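Local coordinates for VP4 protein (Tellina virus 1, PDB 3P06), which is the VP4 protease part of the birnavirus polyprotein, which it probably cleaves into its final products, trapped here as an intramolecular acyl-enzyme, at residues N101-E104 / A105-A109; N135-A138 / V139-Q142. All blocks are in the same frame, centred on the assembly; numbering follows the deposited sequence.

Contact 1 (N101-E104 / A105-A109); sequences NSWE and AAACA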
ATOM      1  N   ASN A 101       8.289  -0.988   5.967  1.00 20.87           N
ATOM      2  CA  ASN A 101       7.313  -0.075   6.511  1.00 21.45           C
ATOM      3  C   ASN A 101       6.865   0.977   5.497  1.00 21.20           C
ATOM      4  O   ASN A 101       6.161   1.933   5.842  1.00 21.37           O
ATOM      5  CB  ASN A 101       7.862   0.572   7.810  1.00 21.19           C
ATOM      6  CG  ASN A 101       7.734  -0.359   9.009  1.00 23.46           C
ATOM      7  OD1 ASN A 101       8.493  -1.312   9.108  1.00 24.58           O
ATOM      8  ND2 ASN A 101       6.732  -0.115   9.922  1.00 21.51           N
ATOM      9  N   SER A 102       7.259   0.791   4.241  1.00 20.28           N
ATOM     10  CA  SER A 102       6.871   1.719   3.192  1.00 21.08           C
ATOM     11  C   SER A 102       5.348   1.708   2.772  1.00 18.33           C
ATOM     12  O   SER A 102       4.936   2.497   1.921  1.00 18.49           O
ATOM     13  CB  SER A 102       7.756   1.446   1.992  1.00 20.91           C
ATOM     14  OG  SER A 102       7.287   0.208   1.388  1.00 27.51           O
ATOM     15  N   TRP A 103       4.538   0.835   3.383  1.00 17.68           N
ATOM     16  CA  TRP A 103       3.064   0.740   3.211  1.00 16.66           C
ATOM     17  C   TRP A 103       2.364   1.758   4.142  1.00 17.29           C
ATOM     18  O   TRP A 103       1.162   1.999   4.028  1.00 15.42           O
ATOM     19  CB  TRP A 103       2.566  -0.682   3.579  1.00 16.71           C
ATOM     20  CG  TRP A 103       3.050  -1.117   4.948  1.00 17.52           C
ATOM     21  CD1 TRP A 103       4.185  -1.833   5.240  1.00 20.21           C
ATOM     22  CD2 TRP A 103       2.419  -0.837   6.192  1.00 16.09           C
ATOM     23  NE1 TRP A 103       4.285  -2.018   6.582  1.00 17.59           N
ATOM     24  CE2 TRP A 103       3.225  -1.390   7.198  1.00 20.11           C
ATOM     25  CE3 TRP A 103       1.231  -0.144   6.558  1.00 16.89           C
ATOM     26  CZ2 TRP A 103       2.887  -1.299   8.592  1.00 20.21           C
ATOM     27  CZ3 TRP A 103       0.888  -0.044   7.943  1.00 17.53           C
ATOM     28  CH2 TRP A 103       1.741  -0.582   8.941  1.00 18.56           C
ATOM     29  N   GLU A 104       3.116   2.363   5.062  1.00 17.21           N
ATOM     30  CA  GLU A 104       2.461   3.196   6.111  1.00 18.65           C
ATOM     31  C   GLU A 104       1.810   4.468   5.598  1.00 19.08           C
ATOM     32  O   GLU A 104       0.779   4.862   6.130  1.00 21.50           O
ATOM     33  CB  GLU A 104       3.466   3.580   7.215  1.00 19.14           C
ATOM     34  CG  GLU A 104       4.017   2.358   7.934  1.00 19.63           C
ATOM     35  CD  GLU A 104       5.000   2.738   9.070  1.00 26.29           C
ATOM     36  OE1 GLU A 104       5.681   3.803   8.950  1.00 21.39           O
ATOM     37  OE2 GLU A 104       5.090   1.960  10.085  1.00 24.49           O
ATOM     38  N   ALA A 105       2.448   5.183   4.665  1.00 16.94           N
ATOM     39  CA  ALA A 105       1.814   6.375   4.102  1.00 17.39           C
ATOM     40  C   ALA A 105       0.464   6.013   3.426  1.00 17.73           C
ATOM     41  O   ALA A 105      -0.511   6.710   3.645  1.00 20.61           O
ATOM     42  CB  ALA A 105       2.733   7.113   3.124  1.00 15.49           C
ATOM     43  N   ALA A 106       0.399   4.916   2.658  1.00 16.54           N
ATOM     44  CA  ALA A 106      -0.856   4.478   2.047  1.00 15.17           C
ATOM     45  C   ALA A 106      -1.952   4.125   3.119  1.00 15.23           C
ATOM     46  O   ALA A 106      -3.127   4.489   2.985  1.00 15.35           O
ATOM     47  CB  ALA A 106      -0.608   3.236   1.123  1.00 13.89           C
ATOM     48  N   ALA A 107      -1.544   3.401   4.149  1.00 14.42           N
ATOM     49  CA  ALA A 107      -2.445   2.976   5.228  1.00 16.38           C
ATOM     50  C   ALA A 107      -2.974   4.212   5.979  1.00 17.90           C
ATOM     51  O   ALA A 107      -4.163   4.255   6.342  1.00 18.76           O
ATOM     52  CB  ALA A 107      -1.718   2.081   6.192  1.00 14.04           C
ATOM     53  N   CYS A 108      -2.119   5.204   6.227  1.00 19.51           N
ATOM     54  CA  CYS A 108      -2.619   6.467   6.844  1.00 21.83           C
ATOM     55  C   CYS A 108      -3.584   7.206   5.914  1.00 22.35           C
ATOM     56  O   CYS A 108      -4.593   7.792   6.362  1.00 23.73           O
ATOM     57  CB  CYS A 108      -1.465   7.415   7.190  1.00 22.81           C
ATOM     58  SG  CYS A 108      -0.460   6.751   8.549  1.00 28.98           S
ATOM     59  N   ALA A 109      -3.221   7.289   4.638  1.00 21.82           N
ATOM     60  CA  ALA A 109      -4.082   7.949   3.664  1.00 21.88           C
ATOM     61  C   ALA A 109      -5.403   7.174   3.478  1.00 22.38           C
ATOM     62  O   ALA A 109      -6.454   7.799   3.393  1.00 24.37           O
ATOM     63  CB  ALA A 109      -3.372   8.186   2.333  1.00 20.55           C
TER
HETATM   64  O   HOH W   1       2.492   3.600   1.376  1.00 12.88           O

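Contact 2 (N135-A138 / V139-Q142); sequences NLLA and VQKQ. With SO4 (sulfate ion), chain B.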
ATOM      1  N   ASN A 135      12.596   9.462   1.404  1.00 28.81           N
ATOM      2  CA  ASN A 135      12.341   8.291   0.636  1.00 27.59           C
ATOM      3  C   ASN A 135      13.637   7.627   0.148  1.00 29.46           C
ATOM      4  O   ASN A 135      14.619   8.317  -0.094  1.00 30.07           O
ATOM      5  CB  ASN A 135      11.561   8.745  -0.541  1.00 28.06           C
ATOM      6  CG  ASN A 135      11.405   7.692  -1.522  1.00 27.01           C
ATOM      7  OD1 ASN A 135      12.239   7.548  -2.445  1.00 26.43           O
ATOM      8  ND2 ASN A 135      10.338   6.889  -1.336  1.00 29.06           N
ATOM      9  N   LEU A 136      13.648   6.304   0.012  1.00 27.99           N
ATOM     10  CA  LEU A 136      14.820   5.617  -0.544  1.00 28.46           C
ATOM     11  C   LEU A 136      14.583   5.101  -1.985  1.00 27.33           C
ATOM     12  O   LEU A 136      15.451   5.241  -2.827  1.00 28.53           O
ATOM     13  CB  LEU A 136      15.255   4.458   0.361  1.00 27.42           C
ATOM     14  CG  LEU A 136      16.068   4.901   1.606  1.00 33.16           C
ATOM     15  CD1 LEU A 136      16.191   3.764   2.611  1.00 29.85           C
ATOM     16  CD2 LEU A 136      17.468   5.406   1.215  1.00 34.57           C
ATOM     17  N   LEU A 137      13.410   4.499  -2.233  1.00 23.94           N
ATOM     18  CA  LEU A 137      13.246   3.651  -3.405  1.00 24.26           C
ATOM     19  C   LEU A 137      12.197   4.147  -4.352  1.00 22.93           C
ATOM     20  O   LEU A 137      11.693   3.360  -5.129  1.00 22.96           O
ATOM     21  CB  LEU A 137      12.895   2.213  -2.977  1.00 22.83           C
ATOM     22  CG  LEU A 137      14.028   1.516  -2.205  1.00 26.54           C
ATOM     23  CD1 LEU A 137      13.462   0.303  -1.487  1.00 26.71           C
ATOM     24  CD2 LEU A 137      15.101   1.149  -3.241  1.00 24.71           C
ATOM     25  N   ALA A 138      11.832   5.429  -4.291  1.00 23.69           N
ATOM     26  CA  ALA A 138      10.768   5.928  -5.215  1.00 22.41           C
ATOM     27  C   ALA A 138      11.140   5.749  -6.701  1.00 22.49           C
ATOM     28  O   ALA A 138      10.298   5.410  -7.533  1.00 19.85           O
ATOM     29  CB  ALA A 138      10.452   7.373  -4.943  1.00 22.22           C
ATOM     30  N   VAL A 139      12.398   6.013  -7.034  1.00 22.30           N
ATOM     31  CA  VAL A 139      12.806   5.914  -8.406  1.00 23.17           C
ATOM     32  C   VAL A 139      12.635   4.473  -8.959  1.00 21.26           C
ATOM     33  O   VAL A 139      12.019   4.321  -9.975  1.00 20.15           O
ATOM     34  CB  VAL A 139      14.231   6.424  -8.587  1.00 25.54           C
ATOM     35  CG1 VAL A 139      14.809   5.956  -9.925  1.00 26.81           C
ATOM     36  CG2 VAL A 139      14.158   7.948  -8.532  1.00 29.28           C
ATOM     37  N   GLN A 140      13.102   3.465  -8.229  1.00 19.89           N
ATOM     38  CA  GLN A 140      12.889   2.053  -8.560  1.00 21.41           C
ATOM     39  C   GLN A 140      11.395   1.648  -8.602  1.00 20.00           C
ATOM     40  O   GLN A 140      11.025   0.822  -9.452  1.00 20.10           O
ATOM     41  CB  GLN A 140      13.626   1.130  -7.600  1.00 21.34           C
ATOM     42  CG  GLN A 140      15.101   1.331  -7.587  1.00 32.34           C
ATOM     43  CD  GLN A 140      15.793   0.403  -8.546  1.00 42.83           C
ATOM     44  OE1 GLN A 140      15.286   0.110  -9.650  1.00 46.51           O
ATOM     45  NE2 GLN A 140      16.986  -0.069  -8.143  1.00 51.84           N
ATOM     46  N   LYS A 141      10.567   2.239  -7.721  1.00 17.53           N
ATOM     47  CA  LYS A 141       9.104   1.959  -7.724  1.00 17.60           C
ATOM     48  C   LYS A 141       8.436   2.621  -8.919  1.00 16.85           C
ATOM     49  O   LYS A 141       7.490   2.076  -9.505  1.00 17.56           O
ATOM     50  CB  LYS A 141       8.433   2.263  -6.371  1.00 14.44           C
ATOM     51  CG  LYS A 141       8.971   1.281  -5.308  1.00 16.79           C
ATOM     52  CD  LYS A 141       8.875   1.798  -3.890  1.00 17.48           C
ATOM     53  CE  LYS A 141       9.019   0.586  -2.943  1.00 18.28           C
ATOM     54  NZ  LYS A 141       8.803   1.280  -1.666  1.00 26.95           N
ATOM     55  N   GLN A 142       8.952   3.783  -9.306  1.00 16.21           N
ATOM     56  CA  GLN A 142       8.525   4.414 -10.543  1.00 16.83           C
ATOM     57  C   GLN A 142       8.833   3.485 -11.712  1.00 16.94           C
ATOM     58  O   GLN A 142       7.955   3.210 -12.546  1.00 17.20           O
ATOM     59  CB  GLN A 142       9.196   5.816 -10.782  1.00 16.23           C
ATOM     60  CG  GLN A 142       8.617   6.954  -9.898  1.00 19.50           C
ATOM     61  CD  GLN A 142       7.253   7.476 -10.390  1.00 19.95           C
ATOM     62  OE1 GLN A 142       6.432   6.719 -10.933  1.00 20.39           O
ATOM     63  NE2 GLN A 142       6.995   8.734 -10.150  1.00 21.53           N
TER
HETATM   64  S   SO4 B 100      10.324   4.035  -0.106  1.00 31.49           S
HETATM   65  O1  SO4 B 100       9.254   4.768   0.523  1.00 34.57           O
HETATM   66  O2  SO4 B 100      10.340   4.405  -1.521  1.00 31.23           O
HETATM   67  O3  SO4 B 100      11.553   4.444   0.539  1.00 35.42           O
HETATM   68  O4  SO4 B 100      10.279   2.601   0.030  1.00 28.60           O
HETATM   69  O   HOH W   2      14.946   6.325  -5.211  1.00 18.09           O
HETATM   70  O   HOH W   3      15.146   3.956  -6.017  1.00 24.37           O

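Contact 1 (N101-E104 / A105-A109)
Trp103 and Ala107, four residues apart at the start of helix 104-111, show how a turn bearing a nucleophile passes into a helix. The apolar part of the contact is made at the rim of the indole: Ala107 CB lies in the ring plane, 3.7 Å from Trp103 CE3. Trp103 reaches this position with CG set between its own backbone N and carbonyl carbon (chi1 52°); with this torsion the edge of the six-membered ring is turned to Ala107 and one face to Glu104 CG, which lies displaced toward the rim.

Backbone bonds continue the type I turn of Asn101 to Glu104 into the helix. Ala107 N donates to Trp103 O at 3.1 Å, and Cys108 N to Glu104 O at 2.9 Å. A water spans the junction as well, donating a hydrogen bond to Ser102 O (2.7 Å) and accepting one from Ala106 N (2.8 Å).

A side-chain bond spans the same turn. Asn101 ND2 donates to Glu104 OE2 at 2.7 Å; the oxygen lies in the plane of the amide, whereas the nitrogen approaches 62° out of the carboxylate plane. The other oxygen, OE1, accepts from Val127 N and lies close to Glu66 OE2, an arrangement that may favour a proton on one of the two acids.

Ser102, the predicted nucleophile, is joined through OG to the carbonyl carbon of Ala194, the acyl-enzyme itself. Around this turn, Trp103 packs on strands 9-18 and 54-58, while Ala105, Cys108 and Ala109 face helix 166-173.

Contact 2 (N135-A138 / V139-Q142)
An Asx motif opens helix 138-149, the helix that carries Lys141, the predicted active-site lysine, and a sulfate sits beside it. Asn135 OD1 accepts from Ala138 N at 2.8 Å, in the carbonyl plane and on a lone pair, so the amide side chain serves the first turn although Leu137 holds the N-cap position. The helical pattern then takes over: Lys141 N donates to Leu137 O at 3.0 Å and Gln142 N to Ala138 O at 2.8 Å. One water accepts from Val139 N at 3.1 Å and donates to Leu136 O, bridging the loop carbonyl and an N-H of the helix's first turn.

The Lys141 side chain leaves with CG beside its backbone N (chi1 -66°) and is extended from there on. Its aliphatic part passes over the N-cap carbonyl, with CG 3.4 Å from Leu137 O. The sulfate, probably from the crystallisation liquor, is held by the backbone of 135-138, through Leu136 N, 2.9 Å from O3, and Leu137 N, which bonds O2; Thr124 OG1 binds the anion too. Toward strand 153-155, Ala138 packs on Ala155, and Gln142 NE2 donates to Arg159 O. At the far end of its chain, Lys141 NZ bonds Thr124 OG1 and is 2.6 Å from sulfate O4.

How the contacts relate
From the N terminus, the chain leaves strand 98-99 and contact 1 closes the short turn into helix 104-111. After the strands between residues 122 and 132, contact 2 closes the loop that starts helix 138-149. The two follow in series, neither nesting nor crossing, with centres about 15 Å apart. They meet through side chains: Ser102 OG lies 3.6 Å from Lys141 NZ, joining two helix starts into one predicted Ser-Lys active site. The chain between them adds a backbone tie, Gly125 to Ser102 and Ala105 of contact 1. Strand 9-18 packs against both, at Leu12 for Trp103 and at Pro13 for Lys141.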